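Galactonate dehydratase (Zobellia galactanivorans, PDB 5OLC) belongs to the enolase superfamily of enzymes, joining an N-terminal domain of the mandelate racemase and muconate lactonizing type to a C-terminal TIM-like barrel domain. Local coordinates at residues A[124-129]-A[361-366]; A[218-223]-A[244-249]; A[237-242]-A[269-274]; A[308-313]-A[367-372]. One frame throughout, in Å; residues are numbered along the deposited sequence.

Overall arrangement
The four contacts form two pairs. Contacts 1 and 4 have centres about 10 Å apart and touch where V125 packs on G368 and L369; their segments alternate along the chain, and strands 360-362 and 371-373 follow one another. Contacts 2 and 3, centres about 14 Å apart, share helix 236-245 and meet where P249 lies on D272. The pairs are remote: contacts 2 and 4 lie on opposite sides of the chain's centre, about 36 Å apart between centres. Contacts 2 and 3 lie on outer helices of the barrel and the loops leading into its strands. After strand 360-362, contact 1 sets the chain against residues 124-129, contact 4 against helix 309-321. Contacts 1, 3 and 4 reach the same mixed sheet.

Contact 1 of 4, residues A[124-129]-A[361-366]; sequences PVSVLL and LEVPCT
The carbonyl oxygen of T366 is met by two carbons of P124. One approach is a CA-H...O contact, 3.4 Å from P124 CA to T366 O, and at 122° the angle at the hydrogen marks it as a bent, weak interaction. P124 CB lies beside the same oxygen. This is a place where the two parts of an enolase-superfamily chain meet: the short helix 125-128, from the N-terminal part of the chain, and the proline just before it touch the loop that leaves strand 360-362 of the barrel part.

P124 presents its ring to the backbone of that loop rather than to its side chains. CD and CG face the carbonyl oxygen of C365, with P124 CD 3.5 Å from C365 O, while P124 CB is 3.7 Å from P364 O. Three successive carbonyls thus border one proline ring, and the side chains of C365 and T366 begin on the far side. Further along, S126 turns its hydroxyl to V363. Because CG1 of V363 stands opposite its own backbone nitrogen (chi1 -177°), this methyl is the branch that meets the serine.

Helix 309-321 lies against both partners: H317 touches P124 and P364, and its ND1 is hydrogen-bonded to S126 N. On another side W114 of helix 101-120 packs on V125 and L128, and V127 rests on I80 of a second subunit. Within the helical turn, L128 N bonds to P124 O at 3.3 Å. The touch between the serine and the valine is a polar-to-apolar one, with S126 OG 3.5 Å from V363 CG1.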
loop_
_atom_site.group_PDB
_atom_site.type_symbol
_atom_site.label_atom_id
_atom_site.label_comp_id
_atom_site.label_asym_id
_atom_site.label_seq_id
_atom_site.Cartn_x
_atom_site.Cartn_y
_atom_site.Cartn_z
ATOM N N PRO A 124 -44.782 -13.529 -4.902
ATOM C CA PRO A 124 -44.164 -12.265 -5.351
ATOM C C PRO A 124 -42.636 -12.427 -5.507
ATOM O O PRO A 124 -42.072 -13.435 -5.048
ATOM C CB PRO A 124 -44.552 -11.260 -4.259
ATOM C CG PRO A 124 -44.800 -12.079 -3.066
ATOM C CD PRO A 124 -45.323 -13.406 -3.536
ATOM N N VAL A 125 -41.973 -11.472 -6.195
ATOM C CA VAL A 125 -40.523 -11.510 -6.440
ATOM C C VAL A 125 -39.724 -11.393 -5.122
ATOM O O VAL A 125 -38.742 -12.125 -4.957
ATOM C CB VAL A 125 -40.068 -10.486 -7.520
ATOM C CG1 VAL A 125 -38.552 -10.495 -7.706
ATOM C CG2 VAL A 125 -40.763 -10.755 -8.853
ATOM N N SER A 126 -40.148 -10.499 -4.181
ATOM C CA SER A 126 -39.450 -10.302 -2.899
ATOM C C SER A 126 -39.314 -11.589 -2.102
ATOM O O SER A 126 -38.222 -11.892 -1.621
ATOM C CB SER A 126 -40.075 -9.185 -2.063
ATOM O OG SER A 126 -41.468 -8.985 -2.245
ATOM N N VAL A 127 -40.397 -12.379 -2.021
ATOM C CA VAL A 127 -40.407 -13.670 -1.332
ATOM C C VAL A 127 -39.489 -14.656 -2.075
ATOM O O VAL A 127 -38.780 -15.454 -1.446
ATOM C CB VAL A 127 -41.865 -14.174 -1.172
ATOM C CG1 VAL A 127 -41.938 -15.672 -0.854
ATOM C CG2 VAL A 127 -42.591 -13.356 -0.110
ATOM N N LEU A 128 -39.473 -14.553 -3.407
ATOM C CA LEU A 128 -38.652 -15.410 -4.255
ATOM C C LEU A 128 -37.163 -15.001 -4.311
ATOM O O LEU A 128 -36.337 -15.780 -4.826
ATOM C CB LEU A 128 -39.263 -15.510 -5.659
ATOM C CG LEU A 128 -40.265 -16.616 -5.839
ATOM C CD1 LEU A 128 -40.994 -16.448 -7.107
ATOM C CD2 LEU A 128 -39.584 -17.951 -5.843
ATOM N N LEU A 129 -36.832 -13.783 -3.792
ATOM C CA LEU A 129 -35.451 -13.270 -3.704
ATOM C C LEU A 129 -34.842 -13.739 -2.356
ATOM O O LEU A 129 -33.630 -13.630 -2.133
ATOM C CB LEU A 129 -35.378 -11.718 -3.804
ATOM C CG LEU A 129 -35.505 -11.015 -5.167
ATOM C CD1 LEU A 129 -35.695 -9.502 -4.981
ATOM C CD2 LEU A 129 -34.311 -11.301 -6.084
ATOM N N LEU A 361 -45.373 3.265 0.956
ATOM C CA LEU A 361 -45.621 2.331 -0.137
ATOM C C LEU A 361 -45.709 0.946 0.478
ATOM O O LEU A 361 -44.995 0.662 1.436
ATOM C CB LEU A 361 -44.454 2.395 -1.131
ATOM C CG LEU A 361 -44.722 1.870 -2.522
ATOM C CD1 LEU A 361 -44.298 2.856 -3.549
ATOM C CD2 LEU A 361 -44.029 0.566 -2.738
ATOM N N GLU A 362 -46.599 0.095 -0.052
ATOM C CA GLU A 362 -46.824 -1.241 0.481
ATOM C C GLU A 362 -46.507 -2.287 -0.562
ATOM O O GLU A 362 -47.112 -2.300 -1.640
ATOM C CB GLU A 362 -48.272 -1.361 0.961
ATOM C CG GLU A 362 -48.599 -2.578 1.813
ATOM C CD GLU A 362 -50.055 -2.585 2.247
ATOM O OE1 GLU A 362 -50.472 -1.646 2.971
ATOM O OE2 GLU A 362 -50.800 -3.487 1.794
ATOM N N VAL A 363 -45.554 -3.165 -0.229
ATOM C CA VAL A 363 -45.076 -4.242 -1.095
ATOM C C VAL A 363 -46.253 -5.156 -1.469
ATOM O O VAL A 363 -46.988 -5.564 -0.570
ATOM C CB VAL A 363 -43.890 -5.025 -0.442
ATOM C CG1 VAL A 363 -43.325 -6.102 -1.375
ATOM C CG2 VAL A 363 -42.781 -4.078 0.015
ATOM N N PRO A 364 -46.480 -5.446 -2.776
ATOM C CA PRO A 364 -47.589 -6.343 -3.143
ATOM C C PRO A 364 -47.278 -7.834 -2.900
ATOM O O PRO A 364 -46.115 -8.243 -2.887
ATOM C CB PRO A 364 -47.821 -6.023 -4.625
ATOM C CG PRO A 364 -46.481 -5.646 -5.124
ATOM C CD PRO A 364 -45.721 -5.023 -3.972
ATOM N N CYS A 365 -48.340 -8.643 -2.742
ATOM C CA CYS A 365 -48.287 -10.083 -2.472
ATOM C C CYS A 365 -48.628 -10.914 -3.710
ATOM O O CYS A 365 -48.551 -12.144 -3.667
ATOM C CB CYS A 365 -49.210 -10.419 -1.307
ATOM S SG CYS A 365 -49.414 -9.061 -0.127
ATOM N N THR A 366 -49.021 -10.234 -4.801
ATOM C CA THR A 366 -49.398 -10.788 -6.106
ATOM C C THR A 366 -48.228 -11.555 -6.772
ATOM O O THR A 366 -47.076 -11.136 -6.606
ATOM C CB THR A 366 -49.905 -9.641 -7.007
ATOM O OG1 THR A 366 -48.881 -8.652 -7.151
ATOM C CG2 THR A 366 -51.173 -8.978 -6.458
#

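Contact 2 of 4, residues A[218-223]-A[244-249]; sequences KAEKFD and QNTTIP
Near where helix 209-219 gives way to loop, the backbone at E220 passes the loop leaving helix 236-245, with the CA atoms of E220 and I248 6.6 Å apart. One carboxylate oxygen carries the polar part of the contact. E220 OE2 accepts from T247 N at 2.8 Å in a nearly straight bond (174° at the hydrogen), the donor standing 35° out of the carboxylate plane. The hydroxyl of T246 gives the second bond, 2.7 Å from T246 OG1 to E220 OE2, arriving on the anti side. T246 OG1 is placed for this by lying opposite its own backbone nitrogen, chi1 -164°. E220 itself is extended beyond CG and crosses the T247 side chain at about a right angle. Two donors hold OE2 and would probably favour the ionised form.

Nearer the backbone, the aliphatic part of the glutamate is used as well: I248 CD1 lies 3.8 Å from E220 CG and also reaches the backbone of A219.

The contact ties together two consecutive helices of the barrel's outer layer where the chain turns from each helix back toward the parallel strands 224-228 and 250-252. T246 also packs on A216 of helix 209-219, F222 rests on helix 179-193, and R217 of a third subunit packs on T247.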
loop_
_atom_site.group_PDB
_atom_site.type_symbol
_atom_site.label_atom_id
_atom_site.label_comp_id
_atom_site.label_asym_id
_atom_site.label_seq_id
_atom_site.Cartn_x
_atom_site.Cartn_y
_atom_site.Cartn_z
ATOM N N LYS A 218 -21.131 24.613 1.389
ATOM C CA LYS A 218 -22.121 25.686 1.466
ATOM C C LYS A 218 -23.540 25.168 1.747
ATOM O O LYS A 218 -24.282 25.825 2.473
ATOM C CB LYS A 218 -22.078 26.557 0.195
ATOM N N ALA A 219 -23.908 23.994 1.188
ATOM C CA ALA A 219 -25.235 23.388 1.343
ATOM C C ALA A 219 -25.432 22.554 2.624
ATOM O O ALA A 219 -26.562 22.142 2.910
ATOM C CB ALA A 219 -25.583 22.559 0.116
ATOM N N GLU A 220 -24.344 22.322 3.389
ATOM C CA GLU A 220 -24.350 21.554 4.637
ATOM C C GLU A 220 -25.400 22.063 5.640
ATOM O O GLU A 220 -26.142 21.251 6.218
ATOM C CB GLU A 220 -22.955 21.550 5.275
ATOM C CG GLU A 220 -22.041 20.464 4.731
ATOM C CD GLU A 220 -20.692 20.290 5.409
ATOM O OE1 GLU A 220 -20.360 21.084 6.318
ATOM O OE2 GLU A 220 -19.969 19.341 5.032
ATOM N N LYS A 221 -25.492 23.412 5.793
ATOM C CA LYS A 221 -26.428 24.132 6.677
ATOM C C LYS A 221 -27.917 23.839 6.417
ATOM O O LYS A 221 -28.743 24.084 7.293
ATOM C CB LYS A 221 -26.170 25.652 6.652
ATOM C CG LYS A 221 -26.005 26.258 5.267
ATOM C CD LYS A 221 -26.043 27.774 5.314
ATOM C CE LYS A 221 -25.512 28.405 4.052
ATOM N NZ LYS A 221 -26.127 29.734 3.790
ATOM N N PHE A 222 -28.247 23.302 5.235
ATOM C CA PHE A 222 -29.622 22.988 4.840
ATOM C C PHE A 222 -30.013 21.517 5.082
ATOM O O PHE A 222 -31.042 21.072 4.556
ATOM C CB PHE A 222 -29.870 23.413 3.376
ATOM C CG PHE A 222 -29.464 24.839 3.080
ATOM C CD1 PHE A 222 -30.215 25.907 3.559
ATOM C CD2 PHE A 222 -28.316 25.116 2.348
ATOM C CE1 PHE A 222 -29.824 27.229 3.307
ATOM C CE2 PHE A 222 -27.931 26.438 2.090
ATOM C CZ PHE A 222 -28.691 27.484 2.565
ATOM N N ASP A 223 -29.220 20.786 5.916
ATOM C CA ASP A 223 -29.414 19.370 6.276
ATOM C C ASP A 223 -29.707 18.496 5.046
ATOM O O ASP A 223 -30.862 18.121 4.788
ATOM C CB ASP A 223 -30.474 19.200 7.388
ATOM C CG ASP A 223 -30.784 17.756 7.778
ATOM O OD1 ASP A 223 -29.919 17.114 8.411
ATOM O OD2 ASP A 223 -31.899 17.273 7.453
ATOM N N GLN A 244 -14.343 12.734 2.298
ATOM C CA GLN A 244 -13.409 13.136 3.357
ATOM C C GLN A 244 -13.571 14.604 3.744
ATOM O O GLN A 244 -13.346 14.945 4.901
ATOM C CB GLN A 244 -11.949 12.862 2.935
ATOM C CG GLN A 244 -11.572 11.377 2.936
ATOM C CD GLN A 244 -10.252 11.019 2.273
ATOM O OE1 GLN A 244 -9.637 11.809 1.544
ATOM N NE2 GLN A 244 -9.805 9.788 2.493
ATOM N N ASN A 245 -13.959 15.467 2.788
ATOM C CA ASN A 245 -14.072 16.913 2.991
ATOM C C ASN A 245 -15.506 17.451 3.244
ATOM O O ASN A 245 -15.654 18.647 3.525
ATOM C CB ASN A 245 -13.408 17.643 1.824
ATOM C CG ASN A 245 -11.902 17.773 1.961
ATOM O OD1 ASN A 245 -11.352 18.867 1.811
ATOM N ND2 ASN A 245 -11.172 16.664 2.120
ATOM N N THR A 246 -16.549 16.580 3.203
ATOM C CA THR A 246 -17.918 17.007 3.506
ATOM C C THR A 246 -18.641 16.032 4.458
ATOM O O THR A 246 -18.315 14.840 4.520
ATOM C CB THR A 246 -18.732 17.325 2.238
ATOM O OG1 THR A 246 -19.891 18.071 2.623
ATOM C CG2 THR A 246 -19.150 16.082 1.451
ATOM N N THR A 247 -19.618 16.567 5.209
ATOM C CA THR A 247 -20.434 15.797 6.151
ATOM C C THR A 247 -21.594 15.104 5.429
ATOM O O THR A 247 -22.047 14.054 5.887
ATOM C CB THR A 247 -20.910 16.661 7.332
ATOM O OG1 THR A 247 -21.814 17.668 6.875
ATOM C CG2 THR A 247 -19.760 17.295 8.097
ATOM N N ILE A 248 -22.072 15.695 4.301
ATOM C CA ILE A 248 -23.175 15.180 3.471
ATOM C C ILE A 248 -22.795 13.816 2.855
ATOM O O ILE A 248 -21.794 13.748 2.130
ATOM C CB ILE A 248 -23.610 16.199 2.374
ATOM C CG1 ILE A 248 -23.868 17.608 2.954
ATOM C CG2 ILE A 248 -24.822 15.670 1.589
ATOM C CD1 ILE A 248 -23.931 18.740 1.917
ATOM N N PRO A 249 -23.576 12.736 3.118
ATOM C CA PRO A 249 -23.243 11.417 2.544
ATOM C C PRO A 249 -23.214 11.408 1.021
ATOM O O PRO A 249 -24.004 12.100 0.387
ATOM C CB PRO A 249 -24.325 10.499 3.106
ATOM C CG PRO A 249 -24.812 11.196 4.312
ATOM C CD PRO A 249 -24.773 12.645 3.966
#

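Contact 3 of 4, residues A[237-242]-A[269-274]; sequences DGYKRL and DCVDIA
Y239 and C270 meet through their CB atoms, 3.8 Å apart, where helix 236-245 of the TIM-like barrel lies beside the loop that leads into strand 273-274. Next to this pair, Y239 and V271 run side by side and point the same way; their closest approach is Y239 CD1 to V271 CG1 at 4.1 Å. V271 offers that methyl because CG1 is turned opposite its own carbonyl carbon, chi1 -64°.

One residue further on, the stem of K240 spreads over D269. K240 CG is 4.0 Å from D269 O, and the extended chain carries K240 CE to 4.1 Å from D269 CB. The charged ends stay apart, with K240 NZ 5.2 Å from D269 OD2, so their attraction is long-range at most.

The aspartate takes its strong partners elsewhere: D269 OD1 forms salt bridges with R243 of the same chain and with R241 of a third subunit, which links the loop into the assembly. I250 and the loop residues E229, P230 and V231 also pack on the tyrosine, and L265 of helix 258-267 backs C270 and V271. The turn into the strand is held by D272, whose OD1 is bridged to R243 NH2 and whose OD2 accepts from I250 N.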
loop_
_atom_site.group_PDB
_atom_site.type_symbol
_atom_site.label_atom_id
_atom_site.label_comp_id
_atom_site.label_asym_id
_atom_site.label_seq_id
_atom_site.Cartn_x
_atom_site.Cartn_y
_atom_site.Cartn_z
ATOM N N ASP A 237 -11.231 8.892 -7.263
ATOM C CA ASP A 237 -10.420 9.660 -6.317
ATOM C C ASP A 237 -11.137 10.942 -5.889
ATOM O O ASP A 237 -10.972 11.385 -4.758
ATOM C CB ASP A 237 -9.026 9.958 -6.891
ATOM C CG ASP A 237 -8.090 8.757 -7.048
ATOM O OD1 ASP A 237 -8.451 7.642 -6.585
ATOM O OD2 ASP A 237 -6.981 8.937 -7.608
ATOM N N GLY A 238 -11.967 11.483 -6.775
ATOM C CA GLY A 238 -12.763 12.675 -6.510
ATOM C C GLY A 238 -13.858 12.417 -5.507
ATOM O O GLY A 238 -14.060 13.224 -4.604
ATOM N N TYR A 239 -14.560 11.281 -5.663
ATOM C CA TYR A 239 -15.629 10.801 -4.783
ATOM C C TYR A 239 -15.061 10.647 -3.365
ATOM O O TYR A 239 -15.546 11.306 -2.440
ATOM C CB TYR A 239 -16.170 9.439 -5.288
ATOM C CG TYR A 239 -17.364 9.519 -6.223
ATOM C CD1 TYR A 239 -18.664 9.556 -5.724
ATOM C CD2 TYR A 239 -17.200 9.464 -7.602
ATOM C CE1 TYR A 239 -19.767 9.611 -6.575
ATOM C CE2 TYR A 239 -18.295 9.536 -8.467
ATOM C CZ TYR A 239 -19.582 9.607 -7.947
ATOM O OH TYR A 239 -20.675 9.672 -8.787
ATOM N N LYS A 240 -13.979 9.827 -3.223
ATOM C CA LYS A 240 -13.280 9.554 -1.961
ATOM C C LYS A 240 -12.881 10.832 -1.222
ATOM O O LYS A 240 -13.147 10.932 -0.023
ATOM C CB LYS A 240 -12.053 8.642 -2.169
ATOM C CG LYS A 240 -11.543 8.041 -0.856
ATOM C CD LYS A 240 -10.367 7.107 -1.034
ATOM C CE LYS A 240 -10.050 6.409 0.268
ATOM N NZ LYS A 240 -9.341 5.120 0.049
ATOM N N ARG A 241 -12.247 11.800 -1.941
ATOM C CA ARG A 241 -11.808 13.098 -1.399
ATOM C C ARG A 241 -13.016 13.911 -0.904
ATOM O O ARG A 241 -12.976 14.471 0.190
ATOM C CB ARG A 241 -11.054 13.914 -2.468
ATOM C CG ARG A 241 -9.549 13.651 -2.640
ATOM C CD ARG A 241 -8.844 14.757 -3.453
ATOM N NE ARG A 241 -9.551 15.101 -4.699
ATOM C CZ ARG A 241 -9.217 14.678 -5.917
ATOM N NH1 ARG A 241 -8.150 13.903 -6.090
ATOM N NH2 ARG A 241 -9.939 15.037 -6.972
ATOM N N LEU A 242 -14.088 13.963 -1.714
ATOM C CA LEU A 242 -15.316 14.695 -1.407
ATOM C C LEU A 242 -15.949 14.176 -0.127
ATOM O O LEU A 242 -16.365 14.971 0.718
ATOM C CB LEU A 242 -16.297 14.613 -2.581
ATOM C CG LEU A 242 -17.522 15.505 -2.512
ATOM C CD1 LEU A 242 -17.154 16.954 -2.426
ATOM C CD2 LEU A 242 -18.348 15.328 -3.706
ATOM N N ASP A 269 -13.505 3.011 -1.518
ATOM C CA ASP A 269 -14.245 3.731 -0.457
ATOM C C ASP A 269 -14.917 5.061 -0.948
ATOM O O ASP A 269 -14.913 6.076 -0.234
ATOM C CB ASP A 269 -13.321 3.973 0.766
ATOM C CG ASP A 269 -13.953 3.762 2.143
ATOM O OD1 ASP A 269 -14.997 3.054 2.225
ATOM O OD2 ASP A 269 -13.403 4.303 3.144
ATOM N N CYS A 270 -15.505 5.017 -2.172
ATOM C CA CYS A 270 -16.127 6.144 -2.867
ATOM C C CYS A 270 -17.425 6.640 -2.258
ATOM O O CYS A 270 -17.581 7.848 -2.032
ATOM C CB CYS A 270 -16.327 5.807 -4.341
ATOM S SG CYS A 270 -14.849 5.181 -5.163
ATOM N N VAL A 271 -18.390 5.718 -2.075
ATOM C CA VAL A 271 -19.737 6.067 -1.656
ATOM C C VAL A 271 -20.137 5.582 -0.258
ATOM O O VAL A 271 -19.605 4.597 0.268
ATOM C CB VAL A 271 -20.772 5.597 -2.718
ATOM C CG1 VAL A 271 -20.562 6.317 -4.040
ATOM C CG2 VAL A 271 -20.757 4.081 -2.911
ATOM N N ASP A 272 -21.119 6.302 0.312
ATOM C CA ASP A 272 -21.807 6.007 1.555
ATOM C C ASP A 272 -23.027 5.145 1.175
ATOM O O ASP A 272 -23.390 4.234 1.926
ATOM C CB ASP A 272 -22.263 7.312 2.236
ATOM C CG ASP A 272 -21.171 8.037 2.977
ATOM O OD1 ASP A 272 -20.704 7.511 4.017
ATOM O OD2 ASP A 272 -20.804 9.140 2.547
ATOM N N ILE A 273 -23.642 5.440 -0.007
ATOM C CA ILE A 273 -24.825 4.760 -0.578
ATOM C C ILE A 273 -24.539 4.358 -2.017
ATOM O O ILE A 273 -24.192 5.221 -2.828
ATOM C CB ILE A 273 -26.099 5.665 -0.556
ATOM C CG1 ILE A 273 -26.410 6.243 0.829
ATOM C CG2 ILE A 273 -27.300 4.941 -1.128
ATOM C CD1 ILE A 273 -26.332 7.685 0.876
ATOM N N ALA A 274 -24.743 3.070 -2.352
ATOM C CA ALA A 274 -24.562 2.557 -3.713
ATOM C C ALA A 274 -25.924 2.560 -4.407
ATOM O O ALA A 274 -26.896 2.075 -3.829
ATOM C CB ALA A 274 -23.993 1.152 -3.675
#

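Contact 4 of 4, residues A[308-313]-A[367-372]; sequences TWIAIS and PGLGVD
V371 is the bump that fits against the first turn of helix 309-321, in the hollow between W309, I310 and S313. Its two methyls divide the work. CG1 faces the start of the helix, with V371 CG1 4.0 Å from W309 CB and close to the W309 carbonyl and the S313 hydroxyl. CG2 lies over I310, 4.2 Å from V371 CG2 to I310 CG1.

S313 in turn fits between V371 and L369: S313 CB is 3.8 Å from L369 CB. L369 is a second bump beside V371, with L369 CD1 4.2 Å from I310 CG2. The serine hydroxyl is turned back on its own helix, with OG opposite the carbonyl carbon (chi1 -70°), and donates to W309 O at 2.7 Å. S313 N bonds to that oxygen from the other face of its plane, so two donors grip one buried carbonyl. T308 is the N-cap, its OG1 accepting from I310 N at the start of the helix.

Around this buried fit, strand 371-373 pairs antiparallel with strand 350-357, and H352 of the latter stacks on the W309 ring. I310 touches strands 36-46 and 51-56 of the N-terminal sheet, while D115 of helix 101-120 holds L369 N.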
loop_
_atom_site.group_PDB
_atom_site.type_symbol
_atom_site.label_atom_id
_atom_site.label_comp_id
_atom_site.label_asym_id
_atom_site.label_seq_id
_atom_site.Cartn_x
_atom_site.Cartn_y
_atom_site.Cartn_z
ATOM N N THR A 308 -40.784 2.954 -16.116
ATOM C CA THR A 308 -42.214 2.662 -15.955
ATOM C C THR A 308 -42.405 1.866 -14.659
ATOM O O THR A 308 -41.448 1.696 -13.901
ATOM C CB THR A 308 -42.800 1.931 -17.182
ATOM O OG1 THR A 308 -42.381 0.575 -17.181
ATOM C CG2 THR A 308 -42.473 2.590 -18.500
ATOM N N TRP A 309 -43.619 1.361 -14.400
ATOM C CA TRP A 309 -43.848 0.573 -13.201
ATOM C C TRP A 309 -43.217 -0.802 -13.299
ATOM O O TRP A 309 -43.096 -1.443 -12.258
ATOM C CB TRP A 309 -45.326 0.495 -12.816
ATOM C CG TRP A 309 -45.912 1.817 -12.439
ATOM C CD1 TRP A 309 -46.610 2.658 -13.254
ATOM C CD2 TRP A 309 -45.853 2.456 -11.154
ATOM N NE1 TRP A 309 -46.988 3.789 -12.559
ATOM C CE2 TRP A 309 -46.526 3.695 -11.270
ATOM C CE3 TRP A 309 -45.318 2.094 -9.909
ATOM C CZ2 TRP A 309 -46.674 4.575 -10.191
ATOM C CZ3 TRP A 309 -45.468 2.969 -8.838
ATOM C CH2 TRP A 309 -46.139 4.191 -8.984
ATOM N N ILE A 310 -42.768 -1.253 -14.512
ATOM C CA ILE A 310 -42.045 -2.534 -14.621
ATOM C C ILE A 310 -40.753 -2.387 -13.815
ATOM O O ILE A 310 -40.463 -3.249 -12.991
ATOM C CB ILE A 310 -41.772 -3.036 -16.067
ATOM C CG1 ILE A 310 -43.087 -3.307 -16.813
ATOM C CG2 ILE A 310 -40.936 -4.307 -16.017
ATOM C CD1 ILE A 310 -42.986 -3.364 -18.262
ATOM N N ALA A 311 -40.035 -1.245 -14.019
ATOM C CA ALA A 311 -38.817 -0.810 -13.335
ATOM C C ALA A 311 -39.076 -0.523 -11.860
ATOM O O ALA A 311 -38.313 -1.014 -11.014
ATOM C CB ALA A 311 -38.285 0.443 -13.980
ATOM N N ILE A 312 -40.127 0.289 -11.534
ATOM C CA ILE A 312 -40.438 0.611 -10.137
ATOM C C ILE A 312 -40.739 -0.668 -9.350
ATOM O O ILE A 312 -40.176 -0.844 -8.273
ATOM C CB ILE A 312 -41.517 1.701 -9.979
ATOM C CG1 ILE A 312 -41.097 2.973 -10.712
ATOM C CG2 ILE A 312 -41.813 1.997 -8.494
ATOM C CD1 ILE A 312 -42.241 3.744 -11.383
ATOM N N SER A 313 -41.541 -1.593 -9.929
ATOM C CA SER A 313 -41.890 -2.883 -9.317
ATOM C C SER A 313 -40.667 -3.689 -8.899
ATOM O O SER A 313 -40.618 -4.129 -7.755
ATOM C CB SER A 313 -42.773 -3.710 -10.242
ATOM O OG SER A 313 -44.054 -3.119 -10.320
ATOM N N PRO A 367 -48.481 -12.658 -7.528
ATOM C CA PRO A 367 -47.357 -13.400 -8.156
ATOM C C PRO A 367 -46.581 -12.592 -9.193
ATOM O O PRO A 367 -47.176 -11.986 -10.094
ATOM C CB PRO A 367 -48.024 -14.630 -8.791
ATOM C CG PRO A 367 -49.384 -14.682 -8.232
ATOM C CD PRO A 367 -49.775 -13.291 -7.833
ATOM N N GLY A 368 -45.260 -12.587 -9.041
ATOM C CA GLY A 368 -44.359 -11.831 -9.902
ATOM C C GLY A 368 -44.205 -10.405 -9.419
ATOM O O GLY A 368 -44.420 -10.116 -8.234
ATOM N N LEU A 369 -43.835 -9.499 -10.337
ATOM C CA LEU A 369 -43.624 -8.080 -10.025
ATOM C C LEU A 369 -44.924 -7.376 -9.628
ATOM O O LEU A 369 -44.897 -6.400 -8.874
ATOM C CB LEU A 369 -42.959 -7.343 -11.211
ATOM C CG LEU A 369 -41.629 -7.870 -11.734
ATOM C CD1 LEU A 369 -41.386 -7.382 -13.126
ATOM C CD2 LEU A 369 -40.473 -7.468 -10.820
ATOM N N GLY A 370 -46.039 -7.877 -10.151
ATOM C CA GLY A 370 -47.362 -7.327 -9.879
ATOM C C GLY A 370 -47.703 -6.224 -10.840
ATOM O O GLY A 370 -48.325 -5.229 -10.454
ATOM N N VAL A 371 -47.271 -6.416 -12.107
ATOM C CA VAL A 371 -47.464 -5.467 -13.205
ATOM C C VAL A 371 -47.936 -6.095 -14.504
ATOM O O VAL A 371 -47.559 -7.229 -14.856
ATOM C CB VAL A 371 -46.247 -4.556 -13.500
ATOM C CG1 VAL A 371 -46.183 -3.389 -12.533
ATOM C CG2 VAL A 371 -44.935 -5.335 -13.582
ATOM N N ASP A 372 -48.696 -5.267 -15.255
ATOM C CA ASP A 372 -49.207 -5.547 -16.582
ATOM C C ASP A 372 -49.063 -4.335 -17.502
ATOM O O ASP A 372 -48.809 -3.220 -17.030
ATOM C CB ASP A 372 -50.654 -6.055 -16.531
ATOM C CG ASP A 372 -50.799 -7.429 -17.153
ATOM O OD1 ASP A 372 -50.098 -7.706 -18.162
ATOM O OD2 ASP A 372 -51.611 -8.231 -16.633
#